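Long-range contacts in galactose-1-phosphate uridylyltransferase (Pyrobaculum aerophilum str. IM2, PDB 6K9Z), which probably transfers the uridylyl group of UDP-glucose to galactose 1-phosphate, and binds zinc, iron and UDP: residues A[100-111]-A[214-224]; A[232-240]-A[304-313]. The protein carries 1 engineered substitution. One frame throughout, in Å; residues are numbered along the deposited sequence.

Contact 1 (A[100-111]-A[214-224]); sequences KKILTAVAEAQR and LLTELTDEEVA
Lys100 and Asp220 form the salt bridge at one end of this contact, where helix 96-114 of the N-terminal HIT-family half meets the 3-10 turn 215-217 and the start of helix 220-240 in the C-terminal half. Thr219 and Glu222 cap that second helix with a capping box. Lys100 NZ reaches Asp220 OD1 at 2.7 Å from above the carboxylate plane, 55° out of it, and also donates to Asp220 O, which already accepts from Ala224 N. A water donates to both Thr104 OG1 and Asp220 OD1, adding a bridge beside the ion pair.

The apolar contacts follow along the helix. Val223 CG1 sits 3.8 Å from Leu103 CB, while Leu215 CD2 meets Val106 CG1, also at 3.8 Å, and lies against Ala107. With CG anti to the backbone N (chi1 -180°), the chain of Gln110 passes Thr216 at a slant, CG 3.7 Å from CG2; its amide is held by Gln253 and Glu114, and Glu114 also binds Thr216 OG1.

At the far end, Arg111 and Thr216 run alongside each other, pointing opposite ways. Thr216 CG2 lies over one guanidinium face, toward its rim, and Arg111 NH2 donates to Thr216 O at 3.2 Å with an N-H...O angle of 157°.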
ATOM      1  N   LYS A 100     -16.473  13.124  20.583  1.00 20.39           N
ATOM      2  CA  LYS A 100     -17.165  12.068  21.362  1.00 21.45           C
ATOM      3  C   LYS A 100     -18.489  11.666  20.655  1.00 21.04           C
ATOM      4  O   LYS A 100     -18.762  10.449  20.517  1.00 21.38           O
ATOM      5  CB  LYS A 100     -17.313  12.513  22.819  1.00 23.84           C
ATOM      6  CG  LYS A 100     -17.950  11.475  23.712  1.00 27.02           C
ATOM      7  CD  LYS A 100     -18.114  11.970  25.170  1.00 30.05           C
ATOM      8  CE  LYS A 100     -18.766  10.977  26.126  1.00 34.88           C
ATOM      9  NZ  LYS A 100     -18.620   9.564  25.655  1.00 35.26           N
ATOM     10  N   LYS A 101     -19.261  12.626  20.154  1.00 21.14           N
ATOM     11  CA  LYS A 101     -20.546  12.322  19.466  1.00 21.73           C
ATOM     12  C   LYS A 101     -20.226  11.531  18.189  1.00 19.96           C
ATOM     13  O   LYS A 101     -21.006  10.630  17.850  1.00 19.95           O
ATOM     14  CB  LYS A 101     -21.320  13.593  19.120  1.00 23.29           C
ATOM     15  CG  LYS A 101     -21.918  14.330  20.301  1.00 25.65           C
ATOM     16  CD  LYS A 101     -22.544  15.648  19.879  1.00 27.83           C
ATOM     17  CE  LYS A 101     -22.862  16.510  21.073  1.00 30.91           C
ATOM     18  NZ  LYS A 101     -23.676  17.686  20.676  1.00 33.81           N
ATOM     19  N   ILE A 102     -19.142  11.851  17.483  1.00 18.63           N
ATOM     20  CA  ILE A 102     -18.784  11.100  16.238  1.00 17.47           C
ATOM     21  C   ILE A 102     -18.506   9.630  16.598  1.00 16.86           C
ATOM     22  O   ILE A 102     -19.092   8.721  15.963  1.00 15.96           O
ATOM     23  CB  ILE A 102     -17.566  11.693  15.506  1.00 17.56           C
ATOM     24  CG1 ILE A 102     -17.829  13.123  15.032  1.00 18.17           C
ATOM     25  CG2 ILE A 102     -17.132  10.787  14.397  1.00 16.89           C
ATOM     26  CD1 ILE A 102     -16.549  13.879  14.736  1.00 18.37           C
ATOM     27  N   LEU A 103     -17.663   9.407  17.606  1.00 16.50           N
ATOM     28  CA  LEU A 103     -17.281   8.027  18.048  1.00 16.52           C
ATOM     29  C   LEU A 103     -18.520   7.264  18.518  1.00 17.34           C
ATOM     30  O   LEU A 103     -18.659   6.114  18.131  1.00 16.95           O
ATOM     31  CB  LEU A 103     -16.196   8.113  19.118  1.00 16.49           C
ATOM     32  CG  LEU A 103     -14.898   8.741  18.599  1.00 16.39           C
ATOM     33  CD1 LEU A 103     -13.966   9.141  19.749  1.00 16.85           C
ATOM     34  CD2 LEU A 103     -14.168   7.832  17.642  1.00 15.53           C
ATOM     35  N   THR A 104     -19.419   7.911  19.260  1.00 18.43           N
ATOM     36  CA  THR A 104     -20.657   7.309  19.773  1.00 19.47           C
ATOM     37  C   THR A 104     -21.527   6.878  18.606  1.00 19.30           C
ATOM     38  O   THR A 104     -22.046   5.744  18.680  1.00 19.11           O
ATOM     39  CB  THR A 104     -21.405   8.249  20.714  1.00 20.71           C
ATOM     40  OG1 THR A 104     -20.528   8.512  21.819  1.00 20.70           O
ATOM     41  CG2 THR A 104     -22.669   7.598  21.215  1.00 22.29           C
ATOM     42  N   ALA A 105     -21.679   7.733  17.591  1.00 19.45           N
ATOM     43  CA  ALA A 105     -22.526   7.414  16.422  1.00 19.78           C
ATOM     44  C   ALA A 105     -21.907   6.224  15.653  1.00 18.77           C
ATOM     45  O   ALA A 105     -22.667   5.349  15.150  1.00 19.23           O
ATOM     46  CB  ALA A 105     -22.692   8.600  15.527  1.00 20.23           C
ATOM     47  N   VAL A 106     -20.587   6.208  15.498  1.00 17.75           N
ATOM     48  CA  VAL A 106     -19.910   5.092  14.776  1.00 17.49           C
ATOM     49  C   VAL A 106     -20.099   3.798  15.573  1.00 17.63           C
ATOM     50  O   VAL A 106     -20.465   2.772  14.963  1.00 16.92           O
ATOM     51  CB  VAL A 106     -18.439   5.396  14.505  1.00 17.21           C
ATOM     52  CG1 VAL A 106     -17.703   4.197  13.945  1.00 17.69           C
ATOM     53  CG2 VAL A 106     -18.313   6.584  13.579  1.00 17.44           C
ATOM     54  N   ALA A 107     -19.973   3.861  16.894  1.00 17.26           N
ATOM     55  CA  ALA A 107     -20.192   2.654  17.710  1.00 18.03           C
ATOM     56  C   ALA A 107     -21.657   2.172  17.522  1.00 19.45           C
ATOM     57  O   ALA A 107     -21.870   0.961  17.452  1.00 19.41           O
ATOM     58  CB  ALA A 107     -19.827   2.923  19.141  1.00 18.21           C
ATOM     59  N   GLU A 108     -22.636   3.085  17.524  1.00 20.38           N
ATOM     60  CA  GLU A 108     -24.061   2.677  17.428  1.00 22.59           C
ATOM     61  C   GLU A 108     -24.260   1.963  16.093  1.00 21.30           C
ATOM     62  O   GLU A 108     -24.949   0.937  16.072  1.00 20.91           O
ATOM     63  CB  GLU A 108     -25.025   3.859  17.580  1.00 26.43           C
ATOM     64  CG  GLU A 108     -25.018   4.416  18.988  1.00 30.40           C
ATOM     65  CD  GLU A 108     -25.809   5.701  19.223  1.00 35.88           C
ATOM     66  OE1 GLU A 108     -26.144   6.425  18.216  1.00 42.78           O
ATOM     67  OE2 GLU A 108     -26.072   5.990  20.416  1.00 41.28           O
ATOM     68  N   ALA A 109     -23.656   2.495  15.029  1.00 19.86           N
ATOM     69  CA  ALA A 109     -23.715   1.898  13.671  1.00 19.88           C
ATOM     70  C   ALA A 109     -23.123   0.488  13.763  1.00 19.34           C
ATOM     71  O   ALA A 109     -23.708  -0.437  13.143  1.00 19.65           O
ATOM     72  CB  ALA A 109     -22.990   2.742  12.659  1.00 19.65           C
ATOM     73  N   GLN A 110     -21.996   0.311  14.482  1.00 17.65           N
ATOM     74  CA  GLN A 110     -21.379  -1.032  14.564  1.00 17.56           C
ATOM     75  C   GLN A 110     -22.306  -1.976  15.322  1.00 18.93           C
ATOM     76  O   GLN A 110     -22.345  -3.165  14.967  1.00 19.40           O
ATOM     77  CB  GLN A 110     -19.992  -0.958  15.206  1.00 16.54           C
ATOM     78  CG  GLN A 110     -19.329  -2.321  15.296  1.00 16.80           C
ATOM     79  CD  GLN A 110     -17.887  -2.208  15.705  1.00 16.92           C
ATOM     80  OE1 GLN A 110     -17.223  -1.227  15.344  1.00 15.89           O
ATOM     81  NE2 GLN A 110     -17.394  -3.198  16.444  1.00 16.92           N
ATOM     82  N   ARG A 111     -22.998  -1.496  16.355  1.00 19.56           N
ATOM     83  CA  ARG A 111     -23.888  -2.402  17.131  1.00 22.24           C
ATOM     84  C   ARG A 111     -24.973  -2.933  16.192  1.00 23.09           C
ATOM     85  O   ARG A 111     -25.359  -4.103  16.333  1.00 22.65           O
ATOM     86  CB  ARG A 111     -24.437  -1.713  18.381  1.00 24.07           C
ATOM     87  CG  ARG A 111     -23.473  -1.779  19.553  1.00 24.93           C
ATOM     88  CD  ARG A 111     -24.013  -1.388  20.913  1.00 26.84           C
ATOM     89  NE  ARG A 111     -22.854  -0.981  21.687  1.00 28.30           N
ATOM     90  CZ  ARG A 111     -22.436   0.270  21.801  1.00 29.83           C
ATOM     91  NH1 ARG A 111     -23.110   1.244  21.217  1.00 29.91           N
ATOM     92  NH2 ARG A 111     -21.355   0.543  22.507  1.00 28.95           N
ATOM     93  N   LEU A 214     -13.364  -4.851  20.303  1.00 15.80           N
ATOM     94  CA  LEU A 214     -14.412  -4.216  19.475  1.00 15.66           C
ATOM     95  C   LEU A 214     -14.650  -2.812  20.002  1.00 15.60           C
ATOM     96  O   LEU A 214     -14.674  -2.608  21.206  1.00 15.53           O
ATOM     97  CB  LEU A 214     -15.732  -4.998  19.470  1.00 16.07           C
ATOM     98  CG  LEU A 214     -15.720  -6.388  18.856  1.00 16.42           C
ATOM     99  CD1 LEU A 214     -17.060  -7.065  19.170  1.00 17.83           C
ATOM    100  CD2 LEU A 214     -15.435  -6.377  17.368  1.00 16.35           C
ATOM    101  N   LEU A 215     -14.883  -1.875  19.076  1.00 15.76           N
ATOM    102  CA  LEU A 215     -15.235  -0.484  19.421  1.00 15.89           C
ATOM    103  C   LEU A 215     -16.447  -0.485  20.359  1.00 16.05           C
ATOM    104  O   LEU A 215     -16.604   0.433  21.187  1.00 16.36           O
ATOM    105  CB  LEU A 215     -15.528   0.264  18.110  1.00 16.53           C
ATOM    106  CG  LEU A 215     -15.809   1.761  18.244  1.00 17.37           C
ATOM    107  CD1 LEU A 215     -14.554   2.518  18.625  1.00 17.59           C
ATOM    108  CD2 LEU A 215     -16.384   2.292  16.946  1.00 18.08           C
ATOM    109  N   THR A 216     -17.343  -1.442  20.172  1.00 15.73           N
ATOM    110  CA  THR A 216     -18.621  -1.513  20.922  1.00 16.31           C
ATOM    111  C   THR A 216     -18.400  -1.973  22.364  1.00 16.75           C
ATOM    112  O   THR A 216     -19.355  -1.830  23.148  1.00 17.40           O
ATOM    113  CB  THR A 216     -19.611  -2.406  20.171  1.00 16.76           C
ATOM    114  OG1 THR A 216     -18.936  -3.619  19.867  1.00 16.29           O
ATOM    115  CG2 THR A 216     -20.048  -1.751  18.874  1.00 16.51           C
ATOM    116  N   GLU A 217     -17.215  -2.432  22.725  1.00 16.92           N
ATOM    117  CA  GLU A 217     -16.901  -2.780  24.126  1.00 17.94           C
ATOM    118  C   GLU A 217     -16.536  -1.533  24.906  1.00 18.49           C
ATOM    119  O   GLU A 217     -16.474  -1.640  26.155  1.00 19.40           O
ATOM    120  CB  GLU A 217     -15.720  -3.715  24.236  1.00 18.20           C
ATOM    121  CG  GLU A 217     -15.992  -5.136  23.799  1.00 18.91           C
ATOM    122  CD  GLU A 217     -14.694  -5.907  23.844  1.00 19.79           C
ATOM    123  OE1 GLU A 217     -13.851  -5.645  22.996  1.00 19.24           O
ATOM    124  OE2 GLU A 217     -14.480  -6.688  24.810  1.00 20.36           O
ATOM    125  N   LEU A 218     -16.302  -0.397  24.256  1.00 17.67           N
ATOM    126  CA  LEU A 218     -15.731   0.761  24.988  1.00 18.36           C
ATOM    127  C   LEU A 218     -16.792   1.427  25.876  1.00 19.27           C
ATOM    128  O   LEU A 218     -17.916   1.678  25.439  1.00 19.12           O
ATOM    129  CB  LEU A 218     -15.101   1.795  24.039  1.00 17.78           C
ATOM    130  CG  LEU A 218     -13.919   1.347  23.197  1.00 17.68           C
ATOM    131  CD1 LEU A 218     -13.539   2.513  22.299  1.00 17.62           C
ATOM    132  CD2 LEU A 218     -12.768   0.917  24.050  1.00 17.64           C
ATOM    133  N   THR A 219     -16.427   1.733  27.121  1.00 20.81           N
ATOM    134  CA  THR A 219     -17.322   2.466  28.032  1.00 22.15           C
ATOM    135  C   THR A 219     -17.419   3.926  27.627  1.00 22.46           C
ATOM    136  O   THR A 219     -16.550   4.400  26.877  1.00 20.59           O
ATOM    137  CB  THR A 219     -16.828   2.368  29.477  1.00 23.40           C
ATOM    138  OG1 THR A 219     -15.576   3.057  29.536  1.00 21.80           O
ATOM    139  CG2 THR A 219     -16.682   0.920  29.898  1.00 24.89           C
ATOM    140  N   ASP A 220     -18.389   4.643  28.199  1.00 22.79           N
ATOM    141  CA  ASP A 220     -18.556   6.069  27.859  1.00 25.04           C
ATOM    142  C   ASP A 220     -17.285   6.843  28.226  1.00 23.52           C
ATOM    143  O   ASP A 220     -16.840   7.731  27.424  1.00 22.22           O
ATOM    144  CB  ASP A 220     -19.740   6.679  28.595  1.00 29.28           C
ATOM    145  CG  ASP A 220     -20.029   8.051  28.040  1.00 33.83           C
ATOM    146  OD1 ASP A 220     -20.525   8.106  26.888  1.00 39.03           O
ATOM    147  OD2 ASP A 220     -19.711   9.066  28.733  1.00 41.83           O
ATOM    148  N   GLU A 221     -16.701   6.509  29.361  1.00 22.97           N
ATOM    149  CA  GLU A 221     -15.460   7.170  29.812  1.00 24.29           C
ATOM    150  C   GLU A 221     -14.321   6.885  28.810  1.00 21.41           C
ATOM    151  O   GLU A 221     -13.465   7.759  28.541  1.00 19.69           O
ATOM    152  CB  GLU A 221     -15.076   6.616  31.175  1.00 28.11           C
ATOM    153  CG  GLU A 221     -14.050   7.475  31.865  1.00 33.28           C
ATOM    154  CD  GLU A 221     -14.572   8.823  32.366  1.00 38.58           C
ATOM    155  OE1 GLU A 221     -15.838   8.985  32.447  1.00 43.33           O
ATOM    156  OE2 GLU A 221     -13.703   9.734  32.672  1.00 43.81           O
ATOM    157  N   GLU A 222     -14.192   5.627  28.401  1.00 19.73           N
ATOM    158  CA  GLU A 222     -13.147   5.246  27.417  1.00 19.28           C
ATOM    159  C   GLU A 222     -13.374   6.034  26.140  1.00 18.13           C
ATOM    160  O   GLU A 222     -12.402   6.465  25.541  1.00 16.62           O
ATOM    161  CB  GLU A 222     -13.141   3.742  27.215  1.00 20.38           C
ATOM    162  CG  GLU A 222     -12.546   2.958  28.374  1.00 21.64           C
ATOM    163  CD  GLU A 222     -12.716   1.477  28.137  1.00 23.93           C
ATOM    164  OE1 GLU A 222     -13.847   1.057  27.869  1.00 25.52           O
ATOM    165  OE2 GLU A 222     -11.694   0.797  28.013  1.00 27.89           O
ATOM    166  N   VAL A 223     -14.619   6.210  25.715  1.00 18.05           N
ATOM    167  CA  VAL A 223     -14.862   6.959  24.457  1.00 17.40           C
ATOM    168  C   VAL A 223     -14.485   8.436  24.628  1.00 17.32           C
ATOM    169  O   VAL A 223     -13.945   9.021  23.692  1.00 16.14           O
ATOM    170  CB  VAL A 223     -16.298   6.747  23.979  1.00 17.98           C
ATOM    171  CG1 VAL A 223     -16.644   7.678  22.820  1.00 18.12           C
ATOM    172  CG2 VAL A 223     -16.458   5.283  23.583  1.00 18.19           C
ATOM    173  N   ALA A 224     -14.801   9.061  25.759  1.00 17.72           N
ATOM    174  CA  ALA A 224     -14.391  10.448  26.049  1.00 17.58           C
ATOM    175  C   ALA A 224     -12.862  10.532  25.998  1.00 17.19           C
ATOM    176  O   ALA A 224     -12.332  11.440  25.341  1.00 17.19           O
ATOM    177  CB  ALA A 224     -14.931  10.895  27.386  1.00 19.13           C
TER
HETATM  178  O   HOH W   1     -19.913   6.761  24.046  1.00 37.37           O

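Contact 2 (A[232-240]-A[304-313]); sequences ITLCALKQV and RIKAALQKCL
Val240 CG2 lies over one face of the Arg304 guanidinium, 3.8 Å above its plane and displaced toward the rim. The bend of Arg304 at chi3 folds the group back to this methyl; its NH1 is hydrogen-bonded to His202 of strand 202-208. These residues mark one end of a steep crossing within the C-terminal HIT-family half: the axes of 232-240 and 304-309 come within 8.3 Å and cross at 103°. The first segment belongs to helix 220-240, the second to helix 298-309 and the residues that follow, up to Leu313.

Small residues allow the close approach. Ala236 CB touches Leu309 CB at 3.6 Å, and Ala308 CB rests against Val240 CB at 3.9 Å. Leu309, its CG anti to the backbone N (chi1 -171°), crosses Ile232 at about a right angle, and its CD2 presses on Ile232 CG2 at 3.5 Å, a tight carbon pair. Leu313 CD2 meets the same Ile232 CG2, and Phe185 of strand 183-186 touches all three side chains. With an alanine at Leu309, Ile232 CG2 is likely to lose its nearest neighbour across the contact and a gap to open beside it and Phe185. The side chains of Leu237 and Ile305 cross obliquely, CD2 to CD1 at 4.2 Å, close to strand 202-208.

The covalent tie is the disulfide, Cys235 SG to Cys312 SG, with chi3 of -83°, near the 90° usual for an S-S bond. With no hydrogen bond between the segments, the crossing depends on apolar fit and this bond, which fixes the spacing of the chain around Cys312 from the helix at Cys235.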
ATOM      1  N   ILE A 232      -5.721  15.271  20.435  1.00 18.15           N
ATOM      2  CA  ILE A 232      -4.368  15.771  20.795  1.00 18.72           C
ATOM      3  C   ILE A 232      -3.339  15.204  19.800  1.00 18.50           C
ATOM      4  O   ILE A 232      -2.431  15.964  19.422  1.00 19.55           O
ATOM      5  CB  ILE A 232      -4.076  15.462  22.269  1.00 19.30           C
ATOM      6  CG1 ILE A 232      -4.977  16.380  23.113  1.00 20.38           C
ATOM      7  CG2 ILE A 232      -2.606  15.674  22.575  1.00 19.56           C
ATOM      8  CD1 ILE A 232      -4.958  16.106  24.593  1.00 21.99           C
ATOM      9  N   THR A 233      -3.450  13.934  19.405  1.00 18.22           N
ATOM     10  CA  THR A 233      -2.464  13.274  18.489  1.00 17.96           C
ATOM     11  C   THR A 233      -2.558  13.974  17.118  1.00 17.15           C
ATOM     12  O   THR A 233      -1.535  14.372  16.526  1.00 17.04           O
ATOM     13  CB  THR A 233      -2.673  11.752  18.446  1.00 17.81           C
ATOM     14  OG1 THR A 233      -2.457  11.176  19.729  1.00 17.79           O
ATOM     15  CG2 THR A 233      -1.752  11.117  17.423  1.00 18.30           C
ATOM     16  N   LEU A 234      -3.773  14.210  16.630  1.00 16.97           N
ATOM     17  CA  LEU A 234      -3.925  14.803  15.273  1.00 17.02           C
ATOM     18  C   LEU A 234      -3.500  16.273  15.336  1.00 17.84           C
ATOM     19  O   LEU A 234      -2.921  16.781  14.377  1.00 17.74           O
ATOM     20  CB  LEU A 234      -5.347  14.568  14.787  1.00 16.82           C
ATOM     21  CG  LEU A 234      -5.659  13.109  14.476  1.00 16.52           C
ATOM     22  CD1 LEU A 234      -7.133  12.944  14.143  1.00 16.66           C
ATOM     23  CD2 LEU A 234      -4.773  12.569  13.356  1.00 16.36           C
ATOM     24  N   CYS A 235      -3.741  16.957  16.444  1.00 18.23           N
ATOM     25  CA  CYS A 235      -3.279  18.344  16.653  1.00 19.16           C
ATOM     26  C   CYS A 235      -1.749  18.387  16.517  1.00 19.51           C
ATOM     27  O   CYS A 235      -1.215  19.252  15.808  1.00 20.80           O
ATOM     28  CB  CYS A 235      -3.770  18.882  17.986  1.00 20.30           C
ATOM     29  SG  CYS A 235      -3.098  20.500  18.431  1.00 22.53           S
ATOM     30  N   ALA A 236      -1.050  17.431  17.120  1.00 19.10           N
ATOM     31  CA  ALA A 236       0.422  17.381  17.066  1.00 19.96           C
ATOM     32  C   ALA A 236       0.880  17.201  15.610  1.00 20.32           C
ATOM     33  O   ALA A 236       1.828  17.870  15.199  1.00 21.02           O
ATOM     34  CB  ALA A 236       0.933  16.268  17.914  1.00 19.66           C
ATOM     35  N   LEU A 237       0.202  16.356  14.845  1.00 21.58           N
ATOM     36  CA  LEU A 237       0.612  16.060  13.448  1.00 23.55           C
ATOM     37  C   LEU A 237       0.420  17.329  12.642  1.00 26.50           C
ATOM     38  O   LEU A 237       1.262  17.556  11.763  1.00 28.17           O
ATOM     39  CB  LEU A 237      -0.171  14.883  12.850  1.00 24.22           C
ATOM     40  CG  LEU A 237       0.201  13.544  13.472  1.00 25.70           C
ATOM     41  CD1 LEU A 237      -0.539  12.385  12.813  1.00 28.41           C
ATOM     42  CD2 LEU A 237       1.691  13.299  13.373  1.00 25.84           C
ATOM     43  N   LYS A 238      -0.608  18.121  12.964  1.00 27.54           N
ATOM     44  CA  LYS A 238      -0.997  19.318  12.188  1.00 31.48           C
ATOM     45  C   LYS A 238       0.145  20.318  12.233  1.00 33.28           C
ATOM     46  O   LYS A 238       0.270  21.118  11.280  1.00 36.93           O
ATOM     47  CB  LYS A 238      -2.292  19.911  12.734  1.00 33.31           C
ATOM     48  CG  LYS A 238      -3.208  20.555  11.720  1.00 35.51           C
ATOM     49  CD  LYS A 238      -4.508  21.037  12.334  1.00 37.24           C
ATOM     50  CE  LYS A 238      -5.400  21.747  11.342  1.00 39.10           C
ATOM     51  NZ  LYS A 238      -5.972  22.988  11.900  1.00 41.49           N
ATOM     52  N   GLN A 239       0.941  20.333  13.312  1.00 35.78           N
ATOM     53  CA  GLN A 239       2.040  21.337  13.409  1.00 38.64           C
ATOM     54  C   GLN A 239       3.453  20.733  13.447  1.00 36.69           C
ATOM     55  O   GLN A 239       4.402  21.509  13.247  1.00 40.41           O
ATOM     56  CB  GLN A 239       1.888  22.220  14.651  1.00 38.98           C
ATOM     57  CG  GLN A 239       0.573  22.059  15.397  1.00 43.08           C
ATOM     58  CD  GLN A 239       0.679  22.592  16.806  1.00 43.21           C
ATOM     59  OE1 GLN A 239       1.261  23.646  17.052  1.00 42.46           O
ATOM     60  NE2 GLN A 239       0.118  21.854  17.748  1.00 43.14           N
ATOM     61  N   VAL A 240       3.614  19.426  13.675  1.00 32.82           N
ATOM     62  CA  VAL A 240       4.996  18.884  13.808  1.00 32.55           C
ATOM     63  C   VAL A 240       5.814  19.301  12.586  1.00 35.15           C
ATOM     64  O   VAL A 240       6.988  19.511  12.746  1.00 34.12           O
ATOM     65  CB  VAL A 240       5.015  17.360  14.034  1.00 30.65           C
ATOM     66  CG1 VAL A 240       4.445  16.602  12.846  1.00 30.39           C
ATOM     67  CG2 VAL A 240       6.420  16.873  14.363  1.00 31.11           C
ATOM     68  N   ARG A 304      10.021  14.103  18.275  1.00 24.06           N
ATOM     69  CA  ARG A 304       9.568  15.327  17.548  1.00 25.53           C
ATOM     70  C   ARG A 304       8.053  15.505  17.660  1.00 22.97           C
ATOM     71  O   ARG A 304       7.558  16.634  17.923  1.00 22.05           O
ATOM     72  CB  ARG A 304       9.939  15.272  16.067  1.00 27.85           C
ATOM     73  CG  ARG A 304      11.407  15.526  15.819  1.00 33.25           C
ATOM     74  CD  ARG A 304      11.675  15.340  14.336  1.00 38.46           C
ATOM     75  NE  ARG A 304      11.041  16.321  13.423  1.00 44.26           N
ATOM     76  CZ  ARG A 304       9.996  16.091  12.579  1.00 46.20           C
ATOM     77  NH1 ARG A 304       9.400  14.899  12.520  1.00 41.46           N
ATOM     78  NH2 ARG A 304       9.568  17.092  11.797  1.00 46.12           N
ATOM     79  N   ILE A 305       7.304  14.414  17.503  1.00 21.78           N
ATOM     80  CA  ILE A 305       5.818  14.464  17.644  1.00 20.49           C
ATOM     81  C   ILE A 305       5.502  14.895  19.072  1.00 20.94           C
ATOM     82  O   ILE A 305       4.659  15.779  19.253  1.00 20.37           O
ATOM     83  CB  ILE A 305       5.168  13.115  17.284  1.00 19.65           C
ATOM     84  CG1 ILE A 305       5.383  12.790  15.807  1.00 19.54           C
ATOM     85  CG2 ILE A 305       3.697  13.079  17.666  1.00 18.83           C
ATOM     86  CD1 ILE A 305       4.854  11.466  15.413  1.00 18.87           C
ATOM     87  N   LYS A 306       6.142  14.261  20.040  1.00 21.23           N
ATOM     88  CA  LYS A 306       5.858  14.544  21.471  1.00 22.18           C
ATOM     89  C   LYS A 306       6.131  16.020  21.762  1.00 22.36           C
ATOM     90  O   LYS A 306       5.280  16.655  22.484  1.00 22.24           O
ATOM     91  CB  LYS A 306       6.612  13.597  22.397  1.00 23.64           C
ATOM     92  CG  LYS A 306       6.230  13.701  23.879  1.00 25.83           C
ATOM     93  CD  LYS A 306       7.149  12.817  24.656  1.00 28.74           C
ATOM     94  CE  LYS A 306       6.470  12.125  25.796  1.00 31.48           C
ATOM     95  NZ  LYS A 306       6.326  13.090  26.903  1.00 33.65           N
ATOM     96  N   ALA A 307       7.223  16.586  21.255  1.00 23.14           N
ATOM     97  CA  ALA A 307       7.585  18.001  21.517  1.00 24.25           C
ATOM     98  C   ALA A 307       6.462  18.870  20.940  1.00 24.52           C
ATOM     99  O   ALA A 307       6.013  19.840  21.639  1.00 24.74           O
ATOM    100  CB  ALA A 307       8.945  18.342  20.935  1.00 25.26           C
ATOM    101  N   ALA A 308       6.026  18.577  19.703  1.00 23.23           N
ATOM    102  CA  ALA A 308       4.979  19.375  19.022  1.00 23.59           C
ATOM    103  C   ALA A 308       3.676  19.270  19.814  1.00 22.55           C
ATOM    104  O   ALA A 308       2.916  20.268  19.910  1.00 23.03           O
ATOM    105  CB  ALA A 308       4.757  18.927  17.588  1.00 23.48           C
ATOM    106  N   LEU A 309       3.413  18.078  20.333  1.00 21.61           N
ATOM    107  CA  LEU A 309       2.155  17.702  20.997  1.00 21.36           C
ATOM    108  C   LEU A 309       1.992  18.495  22.284  1.00 22.09           C
ATOM    109  O   LEU A 309       0.838  18.728  22.663  1.00 21.75           O
ATOM    110  CB  LEU A 309       2.204  16.198  21.273  1.00 20.72           C
ATOM    111  CG  LEU A 309       0.902  15.583  21.766  1.00 20.08           C
ATOM    112  CD1 LEU A 309       0.752  14.171  21.211  1.00 19.71           C
ATOM    113  CD2 LEU A 309       0.814  15.594  23.278  1.00 20.46           C
ATOM    114  N   GLN A 310       3.093  18.915  22.910  1.00 23.90           N
ATOM    115  CA  GLN A 310       3.060  19.720  24.165  1.00 24.98           C
ATOM    116  C   GLN A 310       2.246  20.988  23.932  1.00 26.22           C
ATOM    117  O   GLN A 310       1.561  21.439  24.889  1.00 25.56           O
ATOM    118  CB  GLN A 310       4.452  20.112  24.665  1.00 26.61           C
ATOM    119  CG  GLN A 310       5.306  18.906  25.044  1.00 26.55           C
ATOM    120  CD  GLN A 310       4.602  17.825  25.829  1.00 26.02           C
ATOM    121  OE1 GLN A 310       4.443  17.947  27.051  1.00 26.54           O
ATOM    122  NE2 GLN A 310       4.222  16.727  25.179  1.00 23.75           N
ATOM    123  N   LYS A 311       2.261  21.537  22.721  1.00 27.40           N
ATOM    124  CA  LYS A 311       1.548  22.803  22.412  1.00 29.27           C
ATOM    125  C   LYS A 311       0.038  22.539  22.265  1.00 27.38           C
ATOM    126  O   LYS A 311      -0.715  23.533  22.351  1.00 27.49           O
ATOM    127  CB  LYS A 311       2.165  23.457  21.167  1.00 33.33           C
ATOM    128  CG  LYS A 311       3.686  23.604  21.209  1.00 37.23           C
ATOM    129  CD  LYS A 311       4.324  24.035  19.876  1.00 41.75           C
ATOM    130  CE  LYS A 311       3.822  25.380  19.367  1.00 46.52           C
ATOM    131  NZ  LYS A 311       3.692  26.410  20.436  1.00 50.09           N
ATOM    132  N   CYS A 312      -0.410  21.272  22.166  1.00 24.34           N
ATOM    133  CA  CYS A 312      -1.857  20.897  22.048  1.00 23.39           C
ATOM    134  C   CYS A 312      -2.498  20.601  23.423  1.00 23.03           C
ATOM    135  O   CYS A 312      -3.727  20.324  23.456  1.00 21.96           O
ATOM    136  CB  CYS A 312      -2.025  19.677  21.167  1.00 22.47           C
ATOM    137  SG  CYS A 312      -1.351  20.004  19.507  1.00 23.61           S
ATOM    138  N   LEU A 313      -1.680  20.498  24.471  1.00 22.94           N
ATOM    139  CA  LEU A 313      -2.178  20.121  25.827  1.00 22.46           C
ATOM    140  C   LEU A 313      -2.782  21.333  26.530  1.00 23.22           C
ATOM    141  O   LEU A 313      -2.294  22.441  26.358  1.00 22.93           O
ATOM    142  CB  LEU A 313      -1.034  19.540  26.668  1.00 22.86           C
ATOM    143  CG  LEU A 313      -0.366  18.299  26.085  1.00 22.01           C
ATOM    144  CD1 LEU A 313       0.838  17.929  26.914  1.00 22.74           C
ATOM    145  CD2 LEU A 313      -1.341  17.134  26.025  1.00 21.85           C
TER

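In the fold
Helix 220-240 serves both contacts: its first turn and the 3-10 turn ahead of it meet helix 96-114 in contact 1, and its last turns carry helix 298-309 in contact 2. Contact 1 joins the two HIT-family halves and lies nearer the middle of the chain, its centre about 14 Å from the chain's centre against about 19 Å for contact 2, which stays within the C-terminal half. Both are partly buried and cover similar areas. Their chemistry differs: contact 1 mixes apolar packing with a salt bridge, hydrogen bonds and a bridging water, whereas contact 2 combines apolar packing with a disulfide near the C-terminus.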